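Local coordinates for protein SPT6 (Antonospora locustae, PDB 2XP1) that is a transcription elongation factor whose tandem SH2 domains bind RNA polymerase II, probably through phosphorylated parts of the polymerase, at residues F36-G41 against E82-Y87; L49-A54 against R93-I98; V59-E64 against T71-H76; F127-K132 against I151-M156. All coordinates share one frame; numbering follows the deposited sequence.

Contact 1: F36-G41 against E82-Y87. With SO4 (sulfate ion), chain B.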
# COMPACT_ATOMS: atom_id res chain seq x y z
N PHE A 36 2.79 21.64 6.18
CA PHE A 36 2.97 21.33 4.75
C PHE A 36 2.43 22.44 3.86
O PHE A 36 1.69 23.30 4.29
CB PHE A 36 2.25 20.03 4.40
CG PHE A 36 0.77 20.18 4.41
CD1 PHE A 36 0.09 20.50 3.25
CD2 PHE A 36 0.05 20.00 5.59
CE1 PHE A 36 -1.29 20.65 3.24
CE2 PHE A 36 -1.33 20.15 5.61
CZ PHE A 36 -2.01 20.48 4.43
N LEU A 37 2.81 22.42 2.60
CA LEU A 37 2.23 23.38 1.64
C LEU A 37 2.45 22.68 0.35
O LEU A 37 3.05 21.61 0.33
CB LEU A 37 2.98 24.72 1.65
CG LEU A 37 4.51 24.70 1.54
CD1 LEU A 37 4.93 24.48 0.14
CD2 LEU A 37 5.16 26.02 2.11
N ILE A 38 1.95 23.25 -0.73
CA ILE A 38 2.20 22.75 -2.05
C ILE A 38 2.91 23.87 -2.75
O ILE A 38 2.48 25.02 -2.66
CB ILE A 38 0.88 22.47 -2.71
CG1 ILE A 38 0.23 21.27 -2.01
CG2 ILE A 38 0.98 22.34 -4.22
CD1 ILE A 38 -1.17 21.15 -2.37
N ARG A 39 4.02 23.57 -3.41
CA ARG A 39 4.80 24.60 -4.06
C ARG A 39 4.79 24.37 -5.56
O ARG A 39 4.26 23.36 -6.01
CB ARG A 39 6.23 24.59 -3.56
CG ARG A 39 7.03 23.30 -3.84
CD ARG A 39 8.52 23.52 -3.54
NE ARG A 39 9.27 22.27 -3.65
CZ ARG A 39 9.75 21.78 -4.80
NH1 ARG A 39 9.60 22.46 -5.97
NH2 ARG A 39 10.40 20.62 -4.78
N LYS A 40 5.36 25.32 -6.31
CA LYS A 40 5.51 25.25 -7.78
C LYS A 40 6.55 24.18 -8.15
O LYS A 40 7.51 24.00 -7.41
CB LYS A 40 5.91 26.64 -8.32
CG LYS A 40 6.76 26.63 -9.59
CD LYS A 40 7.72 27.88 -9.71
CE LYS A 40 9.21 27.48 -9.94
NZ LYS A 40 9.69 27.40 -11.38
N GLY A 41 6.36 23.47 -9.26
CA GLY A 41 7.39 22.57 -9.80
C GLY A 41 8.26 23.29 -10.83
O GLY A 41 7.79 24.24 -11.49
N GLU A 82 -8.47 15.89 -1.98
CA GLU A 82 -8.34 14.45 -1.78
C GLU A 82 -6.89 14.03 -1.51
O GLU A 82 -6.67 13.19 -0.67
CB GLU A 82 -9.00 13.60 -2.89
CG GLU A 82 -9.19 12.09 -2.49
CD GLU A 82 -9.79 11.20 -3.59
OE1 GLU A 82 -9.55 11.42 -4.78
OE2 GLU A 82 -10.52 10.24 -3.27
N VAL A 83 -5.90 14.61 -2.19
CA VAL A 83 -4.46 14.33 -1.84
C VAL A 83 -4.26 14.61 -0.35
O VAL A 83 -3.69 13.79 0.39
CB VAL A 83 -3.46 15.19 -2.67
CG1 VAL A 83 -2.04 15.04 -2.18
CG2 VAL A 83 -3.53 14.83 -4.11
N ILE A 84 -4.76 15.76 0.11
CA ILE A 84 -4.58 16.13 1.52
C ILE A 84 -5.26 15.21 2.54
O ILE A 84 -4.61 14.79 3.53
CB ILE A 84 -4.92 17.60 1.71
CG1 ILE A 84 -3.83 18.41 1.02
CG2 ILE A 84 -4.93 17.96 3.20
CD1 ILE A 84 -4.35 19.44 0.23
N SER A 85 -6.53 14.88 2.33
CA SER A 85 -7.23 14.02 3.30
C SER A 85 -6.77 12.60 3.19
O SER A 85 -6.43 11.97 4.19
CB SER A 85 -8.77 14.12 3.21
OG SER A 85 -9.25 14.05 1.89
N VAL A 86 -6.71 12.09 1.96
CA VAL A 86 -6.40 10.69 1.77
C VAL A 86 -4.95 10.42 2.02
O VAL A 86 -4.60 9.36 2.49
CB VAL A 86 -6.86 10.16 0.37
CG1 VAL A 86 -6.23 8.83 0.05
CG2 VAL A 86 -8.35 10.02 0.34
N TYR A 87 -4.09 11.41 1.76
CA TYR A 87 -2.66 11.15 1.73
C TYR A 87 -1.86 11.89 2.78
O TYR A 87 -1.13 11.27 3.56
CB TYR A 87 -2.13 11.36 0.31
CG TYR A 87 -0.70 10.96 0.14
CD1 TYR A 87 -0.34 9.61 0.12
CD2 TYR A 87 0.28 11.92 -0.01
CE1 TYR A 87 0.98 9.22 -0.05
CE2 TYR A 87 1.61 11.55 -0.17
CZ TYR A 87 1.96 10.19 -0.20
OH TYR A 87 3.30 9.82 -0.35
S SO4 B . 11.30 20.23 -8.59
O1 SO4 B . 11.11 19.75 -7.23
O2 SO4 B . 10.61 21.48 -8.84
O3 SO4 B . 10.75 19.20 -9.47
O4 SO4 B . 12.70 20.44 -8.90
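Phe36 turns its CG in between its own N and carbonyl carbon (chi1 71°), and Ile84 holds CG1 beside its backbone N and CG2 beside its carbonyl carbon, which brings the ring against both branches of the isoleucine. They meet where strand 36-40 of an SH2 fold packs on helix 80-100. The far end of the ring makes the touch: Phe36 CZ lies 4.0 Å from Ile84 CG2, and Phe36 CE1 is equally near Ile84 CG1, at a slant. Two residues further along the strand, Ile38 reaches the same isoleucine more loosely, its CD1 standing 4.4 Å from Ile84 CD1. Phe36 and Ile38 suit this apolar face, while Leu37 and Arg39 turn to helix 22-31.

The run Phe-Leu-Ile-Arg resembles the FLVR signature of SH2 domains, whose arginine grips phosphate. Here the extended Arg39 chain brings the guanidinium edge-on to a sulfate: NH2 donates to sulfate O1 at 2.7 Å (168°) and NH1 to sulfate O2 at 3.2 Å (172°). Tyr46 and Ser42 also bond this ion, consistent with a phosphate pocket. A leucine in place of Arg39 would probably leave the anion without these two straight bonds and its countercharge, and His60 ND1 without the NH2 donor it now accepts. A weak, bent bond from Arg39 NH1 to Lys40 O, 3.0 Å long, ties the same guanidinium back to the neighbouring backbone.

Contact 2: L49-A54 against R93-I98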
# COMPACT_ATOMS: atom_id res chain seq x y z
N LEU A 49 4.19 18.70 -3.15
CA LEU A 49 3.76 18.71 -1.77
C LEU A 49 5.05 18.72 -0.97
O LEU A 49 5.94 17.92 -1.23
CB LEU A 49 2.99 17.41 -1.51
CG LEU A 49 2.68 17.01 -0.08
CD1 LEU A 49 1.68 18.00 0.47
CD2 LEU A 49 2.08 15.58 -0.05
N VAL A 50 5.13 19.63 -0.00
CA VAL A 50 6.27 19.71 0.89
C VAL A 50 5.66 19.52 2.28
O VAL A 50 4.78 20.28 2.68
CB VAL A 50 7.02 21.08 0.79
CG1 VAL A 50 8.34 21.08 1.59
CG2 VAL A 50 7.30 21.47 -0.69
N ILE A 51 6.12 18.47 2.97
CA ILE A 51 5.77 18.18 4.36
C ILE A 51 7.02 18.35 5.25
O ILE A 51 8.07 17.77 4.98
CB ILE A 51 5.28 16.74 4.52
CG1 ILE A 51 4.14 16.43 3.51
CG2 ILE A 51 4.78 16.52 5.89
CD1 ILE A 51 3.72 14.94 3.48
N LYS A 52 6.90 19.16 6.30
CA LYS A 52 7.98 19.37 7.26
C LYS A 52 7.98 18.19 8.25
O LYS A 52 7.03 18.02 9.01
CB LYS A 52 7.74 20.69 8.01
CG LYS A 52 8.45 20.84 9.35
CD LYS A 52 8.33 22.26 9.95
CE LYS A 52 6.94 22.55 10.54
NZ LYS A 52 6.75 24.04 10.83
N PHE A 53 9.00 17.35 8.22
CA PHE A 53 9.06 16.22 9.17
C PHE A 53 9.61 16.69 10.49
O PHE A 53 9.14 16.25 11.55
CB PHE A 53 9.86 15.06 8.60
CG PHE A 53 9.02 14.08 7.83
CD1 PHE A 53 7.99 14.53 7.01
CD2 PHE A 53 9.28 12.74 7.88
CE1 PHE A 53 7.22 13.64 6.29
CE2 PHE A 53 8.48 11.83 7.18
CZ PHE A 53 7.47 12.28 6.39
N ALA A 54 10.57 17.62 10.42
CA ALA A 54 11.25 18.21 11.55
C ALA A 54 11.92 19.45 10.98
O ALA A 54 12.04 19.60 9.76
CB ALA A 54 12.31 17.26 12.11
N ARG A 93 -0.72 12.45 11.06
CA ARG A 93 -1.16 11.68 12.23
C ARG A 93 -0.04 10.73 12.65
O ARG A 93 0.33 10.65 13.81
CB ARG A 93 -2.49 10.94 11.94
CG ARG A 93 -3.77 11.83 12.10
CD ARG A 93 -5.03 11.18 11.52
NE ARG A 93 -6.14 12.13 11.43
CZ ARG A 93 -7.15 12.19 12.30
NH1 ARG A 93 -7.21 11.36 13.34
NH2 ARG A 93 -8.11 13.10 12.13
N ASN A 94 0.53 10.05 11.66
CA ASN A 94 1.73 9.26 11.87
C ASN A 94 2.92 10.03 12.48
O ASN A 94 3.47 9.60 13.50
CB ASN A 94 2.13 8.63 10.55
CG ASN A 94 2.73 7.31 10.72
OD1 ASN A 94 2.71 6.75 11.82
ND2 ASN A 94 3.29 6.76 9.66
N LEU A 95 3.32 11.15 11.87
CA LEU A 95 4.41 11.97 12.40
C LEU A 95 4.14 12.36 13.84
O LEU A 95 5.07 12.34 14.67
CB LEU A 95 4.57 13.25 11.58
CG LEU A 95 5.13 13.11 10.18
CD1 LEU A 95 5.13 14.46 9.48
CD2 LEU A 95 6.55 12.57 10.25
N LYS A 96 2.89 12.74 14.16
CA LYS A 96 2.57 13.13 15.54
C LYS A 96 2.89 12.02 16.56
O LYS A 96 3.52 12.29 17.59
CB LYS A 96 1.11 13.66 15.72
CG LYS A 96 0.63 13.79 17.20
CD LYS A 96 -0.76 14.44 17.36
CE LYS A 96 -1.34 14.16 18.75
NZ LYS A 96 -1.26 15.32 19.71
N SER A 97 2.48 10.78 16.24
CA SER A 97 2.69 9.61 17.14
C SER A 97 4.15 9.35 17.31
O SER A 97 4.62 9.13 18.42
CB SER A 97 2.05 8.34 16.55
OG SER A 97 0.66 8.50 16.33
N ILE A 98 4.86 9.39 16.19
CA ILE A 98 6.28 9.08 16.13
C ILE A 98 6.98 9.97 17.15
O ILE A 98 7.70 9.46 18.01
CB ILE A 98 6.84 9.27 14.69
CG1 ILE A 98 6.47 8.07 13.82
CG2 ILE A 98 8.33 9.53 14.69
CD1 ILE A 98 6.62 8.31 12.28
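Leu95 of helix 80-100 meets Ile51 and Phe53, at the end of a strand of the first SH2 sheet. Along the helix, Asn94 comes first and turns to another partner, its ND2 bonded to Ser154 O beside the second SH2 sheet. Next, Leu95 keeps CG beside its backbone N (chi1 -71°) and aims both methyls at Ile51 and Phe53. CD2 sits over the middle of the Phe53 ring, 3.6 Å from the centroid and only 12° off the normal, a clear CH-pi contact. The other methyl, Leu95 CD1, is 3.8 Å from Phe53 CD1 and 4.2 Å from Ile51 CG2, so the forked leucine bridges both residues. One turn on, Ile98 packs on Val153 of the second sheet.

Phe53 lies in a classic beta bulge, where it and Ala54 both face Val57, and its ring also meets Phe129 edge-to-face. With an alanine at Phe53, Leu95 CD2 would probably lose the ring face it rests on, and a gap would open beside Phe129. The side chains that meet are thus all apolar: the contact depends on the fit of methyls to a flat face and presumably on excluding water, well suited to the buried junction of two SH2 units.

Contact 3: V59-E64 against T71-H76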
# COMPACT_ATOMS: atom_id res chain seq x y z
N VAL A 59 10.01 16.70 3.22
CA VAL A 59 9.73 15.74 2.19
C VAL A 59 8.99 16.46 1.07
O VAL A 59 7.97 17.14 1.33
CB VAL A 59 8.89 14.60 2.74
CG1 VAL A 59 8.32 13.78 1.64
CG2 VAL A 59 9.76 13.71 3.63
N HIS A 60 9.51 16.33 -0.15
CA HIS A 60 8.94 16.91 -1.36
C HIS A 60 8.37 15.80 -2.24
O HIS A 60 9.14 14.97 -2.74
CB HIS A 60 10.08 17.59 -2.11
CG HIS A 60 10.62 18.78 -1.38
ND1 HIS A 60 10.39 20.07 -1.78
CD2 HIS A 60 11.31 18.87 -0.22
CE1 HIS A 60 10.95 20.91 -0.94
NE2 HIS A 60 11.53 20.21 0.02
N MET A 61 7.04 15.78 -2.44
CA MET A 61 6.43 14.78 -3.30
C MET A 61 5.76 15.35 -4.54
O MET A 61 4.82 16.11 -4.41
CB MET A 61 5.37 14.01 -2.53
CG MET A 61 5.96 13.17 -1.45
SD MET A 61 4.61 12.41 -0.57
CE MET A 61 5.18 12.73 1.07
N LYS A 62 6.19 14.94 -5.72
CA LYS A 62 5.58 15.38 -6.97
C LYS A 62 4.04 15.06 -7.04
O LYS A 62 3.63 13.93 -6.78
CB LYS A 62 6.38 14.75 -8.14
CG LYS A 62 5.99 15.21 -9.54
CD LYS A 62 7.14 15.10 -10.62
CE LYS A 62 7.58 13.64 -10.93
NZ LYS A 62 8.66 13.53 -12.00
N ILE A 63 3.21 16.07 -7.31
CA ILE A 63 1.80 15.86 -7.54
C ILE A 63 1.57 16.26 -8.95
O ILE A 63 1.70 17.44 -9.28
CB ILE A 63 0.88 16.74 -6.67
CG1 ILE A 63 1.00 16.39 -5.17
CG2 ILE A 63 -0.61 16.64 -7.13
CD1 ILE A 63 0.33 17.45 -4.23
N GLU A 64 1.23 15.28 -9.78
CA GLU A 64 0.96 15.54 -11.18
C GLU A 64 -0.48 15.93 -11.45
O GLU A 64 -1.41 15.37 -10.86
CB GLU A 64 1.37 14.35 -12.05
CG GLU A 64 2.87 14.12 -12.03
CD GLU A 64 3.37 13.50 -13.32
OE1 GLU A 64 3.14 14.13 -14.37
OE2 GLU A 64 3.97 12.38 -13.28
N THR A 71 -2.15 12.77 -9.67
CA THR A 71 -1.48 11.60 -9.12
C THR A 71 -0.39 12.04 -8.18
O THR A 71 0.26 13.06 -8.40
CB THR A 71 -0.82 10.72 -10.18
OG1 THR A 71 0.10 11.51 -10.94
CG2 THR A 71 -1.86 10.14 -11.07
N CYS A 72 -0.22 11.26 -7.12
CA CYS A 72 0.83 11.49 -6.12
C CYS A 72 1.22 10.14 -5.56
O CYS A 72 0.36 9.32 -5.21
CB CYS A 72 0.33 12.37 -4.98
SG CYS A 72 1.69 12.90 -3.88
N SER A 73 2.53 9.89 -5.48
CA SER A 73 3.08 8.56 -5.09
C SER A 73 2.34 7.33 -5.66
O SER A 73 1.93 6.42 -4.92
CB SER A 73 3.24 8.50 -3.59
OG SER A 73 4.06 9.62 -3.22
N ASN A 74 2.18 7.34 -6.98
CA ASN A 74 1.59 6.22 -7.74
C ASN A 74 0.10 5.99 -7.51
O ASN A 74 -0.48 5.06 -8.05
CB ASN A 74 2.41 4.93 -7.51
CG ASN A 74 3.86 5.08 -7.96
OD1 ASN A 74 4.13 5.37 -9.15
ND2 ASN A 74 4.80 4.89 -7.02
N LYS A 75 -0.50 6.84 -6.67
CA LYS A 75 -1.89 6.77 -6.30
C LYS A 75 -2.60 7.85 -7.13
O LYS A 75 -1.99 8.82 -7.59
CB LYS A 75 -2.06 7.06 -4.78
CG LYS A 75 -1.77 5.89 -3.79
CD LYS A 75 -2.98 4.90 -3.65
CE LYS A 75 -2.73 3.63 -2.75
NZ LYS A 75 -3.93 2.68 -2.68
N HIS A 76 -3.90 7.70 -7.27
CA HIS A 76 -4.68 8.58 -8.09
C HIS A 76 -5.65 9.37 -7.21
O HIS A 76 -6.21 8.78 -6.31
CB HIS A 76 -5.42 7.64 -9.04
CG HIS A 76 -6.44 8.31 -9.87
ND1 HIS A 76 -7.77 8.34 -9.53
CD2 HIS A 76 -6.34 8.95 -11.07
CE1 HIS A 76 -8.45 8.97 -10.47
NE2 HIS A 76 -7.61 9.33 -11.42
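Glu64 N donates to Thr71 O at 2.8 Å (150°), in the carbonyl plane, and the bond is returned by Thr71 N to Glu64 O at 3.0 Å. The two residues form a hydrogen-bonded antiparallel pair in the beta hairpin of strands 57-65 and 70-72, part of the small outer extension that follows the central strands in SH2 folds. Thr71 O has a second close neighbour, the CA-H of Ile63, with CA 3.3 Å away.

The side chains of Glu64 and Thr71 run alongside each other on one face. Thr71 OG1 approaches Glu64 CB to 3.3 Å, and the short branched threonine fits beside the glutamate stem, whose carboxylate turns off from Thr71.

On the other face Cys72 does the packing. Its sulfur stands anti to the backbone N (chi1 -170°), which sets it by the neighbouring strand: SG is 3.6 Å from Lys62 O, 3.8 Å from Ile63 CG1 and 4.1 Å from Met61 CB. A small thiol suits this spot under helix 80-100, where Met61 and Cys72 both touch Tyr87.

The chain then reverses in a type I' turn from Cys72 to Lys75. Its two middle residues, Ser73 and Asn74, need positive phi, which asparagine tolerates well. From the turn and the strand after it, Asn74 and His76 make backbone hydrogen bonds to the second subunit, and the His76 ring meets His66 of that subunit. Ser73 OG, bonded to Tyr87 OH, sits 3.9 Å from Met61 SD.

Contact 4: F127-K132 against I151-M156. With SO4 (sulfate ion), chain C.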
# COMPACT_ATOMS: atom_id res chain seq x y z
N PHE A 127 14.96 6.16 18.15
CA PHE A 127 14.41 6.51 16.83
C PHE A 127 14.65 7.99 16.57
O PHE A 127 14.49 8.78 17.46
CB PHE A 127 12.90 6.28 16.73
CG PHE A 127 12.49 4.86 16.83
CD1 PHE A 127 12.30 4.26 18.09
CD2 PHE A 127 12.23 4.13 15.68
CE1 PHE A 127 11.91 2.94 18.21
CE2 PHE A 127 11.83 2.80 15.76
CZ PHE A 127 11.66 2.19 17.05
N TYR A 128 15.00 8.32 15.33
CA TYR A 128 15.14 9.69 14.86
C TYR A 128 14.92 9.75 13.36
O TYR A 128 15.12 8.76 12.67
CB TYR A 128 16.50 10.25 15.24
CG TYR A 128 17.72 9.40 14.89
CD1 TYR A 128 18.40 9.60 13.68
CD2 TYR A 128 18.21 8.45 15.78
CE1 TYR A 128 19.52 8.85 13.36
CE2 TYR A 128 19.34 7.69 15.47
CZ TYR A 128 19.98 7.90 14.25
OH TYR A 128 21.09 7.17 13.93
N PHE A 129 14.46 10.89 12.86
CA PHE A 129 14.23 11.02 11.42
C PHE A 129 15.54 11.09 10.73
O PHE A 129 16.47 11.68 11.26
CB PHE A 129 13.43 12.27 11.09
CG PHE A 129 11.99 12.12 11.41
CD1 PHE A 129 11.41 12.89 12.38
CD2 PHE A 129 11.22 11.18 10.77
CE1 PHE A 129 10.08 12.74 12.69
CE2 PHE A 129 9.91 11.01 11.10
CZ PHE A 129 9.34 11.81 12.08
N SER A 130 15.59 10.47 9.56
CA SER A 130 16.77 10.48 8.69
C SER A 130 16.88 11.82 7.99
O SER A 130 15.89 12.33 7.46
CB SER A 130 16.65 9.40 7.58
OG SER A 130 17.78 9.44 6.69
N ARG A 131 18.11 12.36 7.98
CA ARG A 131 18.45 13.56 7.19
C ARG A 131 19.03 13.17 5.81
O ARG A 131 18.89 13.92 4.83
CB ARG A 131 19.44 14.44 7.97
CG ARG A 131 18.80 15.34 9.03
CD ARG A 131 18.22 14.58 10.25
NE ARG A 131 17.64 15.52 11.21
CZ ARG A 131 16.82 15.23 12.23
NH1 ARG A 131 16.43 13.99 12.53
NH2 ARG A 131 16.38 16.25 12.96
N LYS A 132 19.67 12.00 5.73
CA LYS A 132 20.19 11.48 4.47
C LYS A 132 19.05 11.09 3.56
O LYS A 132 19.14 11.25 2.33
CB LYS A 132 21.13 10.29 4.70
CG LYS A 132 22.23 10.55 5.71
CD LYS A 132 23.43 9.59 5.53
CE LYS A 132 24.51 9.80 6.61
NZ LYS A 132 25.88 9.30 6.25
N ILE A 151 12.94 3.01 8.34
CA ILE A 151 11.54 2.74 8.27
C ILE A 151 10.88 3.81 7.42
O ILE A 151 11.15 4.98 7.60
CB ILE A 151 10.94 2.72 9.70
CG1 ILE A 151 11.58 1.59 10.51
CG2 ILE A 151 9.44 2.59 9.68
CD1 ILE A 151 11.39 1.76 12.05
N GLY A 152 10.00 3.42 6.51
CA GLY A 152 9.28 4.41 5.69
C GLY A 152 8.19 5.10 6.48
O GLY A 152 7.55 4.48 7.32
N VAL A 153 7.97 6.37 6.23
CA VAL A 153 6.89 7.06 6.91
C VAL A 153 5.83 7.58 5.93
O VAL A 153 6.05 8.61 5.26
CB VAL A 153 7.37 8.26 7.79
CG1 VAL A 153 6.24 8.84 8.52
CG2 VAL A 153 8.47 7.84 8.78
N SER A 154 4.69 6.90 5.90
CA SER A 154 3.57 7.22 5.05
C SER A 154 2.37 7.27 6.01
O SER A 154 2.47 7.88 7.07
CB SER A 154 3.42 6.11 4.00
OG SER A 154 3.39 4.82 4.66
N ASP A 155 1.24 6.63 5.69
CA ASP A 155 0.18 6.56 6.72
C ASP A 155 0.52 5.48 7.73
O ASP A 155 -0.05 5.41 8.83
CB ASP A 155 -1.21 6.37 6.13
CG ASP A 155 -1.40 5.04 5.47
OD1 ASP A 155 -2.44 4.40 5.75
OD2 ASP A 155 -0.54 4.65 4.65
N MET A 156 1.46 4.65 7.33
CA MET A 156 1.91 3.58 8.17
C MET A 156 3.38 3.71 8.27
O MET A 156 3.99 4.53 7.62
CB MET A 156 1.55 2.20 7.57
CG MET A 156 0.08 2.03 7.27
SD MET A 156 -1.01 1.84 8.70
CE MET A 156 -0.68 0.19 9.25
S SO4 C . 20.64 9.18 8.61
O1 SO4 C . 22.08 8.89 8.71
O2 SO4 C . 20.46 10.62 8.42
O3 SO4 C . 19.95 8.77 9.82
O4 SO4 C . 20.09 8.43 7.49
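Phe127 and Phe129 reach Ile151 and Val153 from the same side of strand 124-129, since alternation along the strand puts Tyr128 on the other; CG beside the backbone N (chi1 -66° in Phe127) then sets the rings. Each phenylalanine touches with its edge. Phe127 CE2 is 3.9 Å from Ile151 CD1, a methyl lying in the ring plane at the end of an extended isoleucine chain. Phe129 CE2 is 4.2 Å from Val153 CG2, with the two side chains roughly at right angles. Large rings suit this place, since they must span the width of strand 136-142, which lies between the two strands in the sheet.

After Phe129 the chain becomes polar and wraps a sulfate, probably from the crystallisation liquor. Ser130 sets OG anti to its backbone N (chi1 178°), and that hydroxyl donates to sulfate O4 at 2.6 Å. Arg131 N and Lys132 N both donate to sulfate O2, at 3.0 and 3.1 Å, so one oxygen is held by two backbone amides; Tyr150 and Thr138 also bond the ion. Arg131 itself bends at chi2 (69°), and this bend sends NH1 back to Phe129 O, 2.6 Å away, while NH2 makes a salt bridge to Asp56.

The rings and their aliphatic partners lie on the face of the second SH2 sheet that the helices cover: Phe127 and Ile151 under helix 167-175, Phe129 and Val153 under the later turns of helix 80-100.

Overall arrangement
Helix 80-100 ties the set together. Contact 1 packs its early turns on the first SH2 sheet and contact 2 its later turns, where the helix also meets the second sheet, so contacts 2 and 4 touch through Leu95, Ile98 and Phe129. Contacts 1 and 4, with centres about 19 Å apart, do not touch. Contacts 1, 2 and 4 are buried and apolar across their segments; contact 3, farther out, is partly exposed, joined by backbone hydrogen bonds and near the second subunit. Contacts 1 and 3 meet where Arg39 bonds His60 and Tyr87 bonds Ser73. Contacts 1 and 4 each carry a sulfate, one gripped by a guanidinium with hydroxyls beside it, the other by backbone amides and hydroxyls.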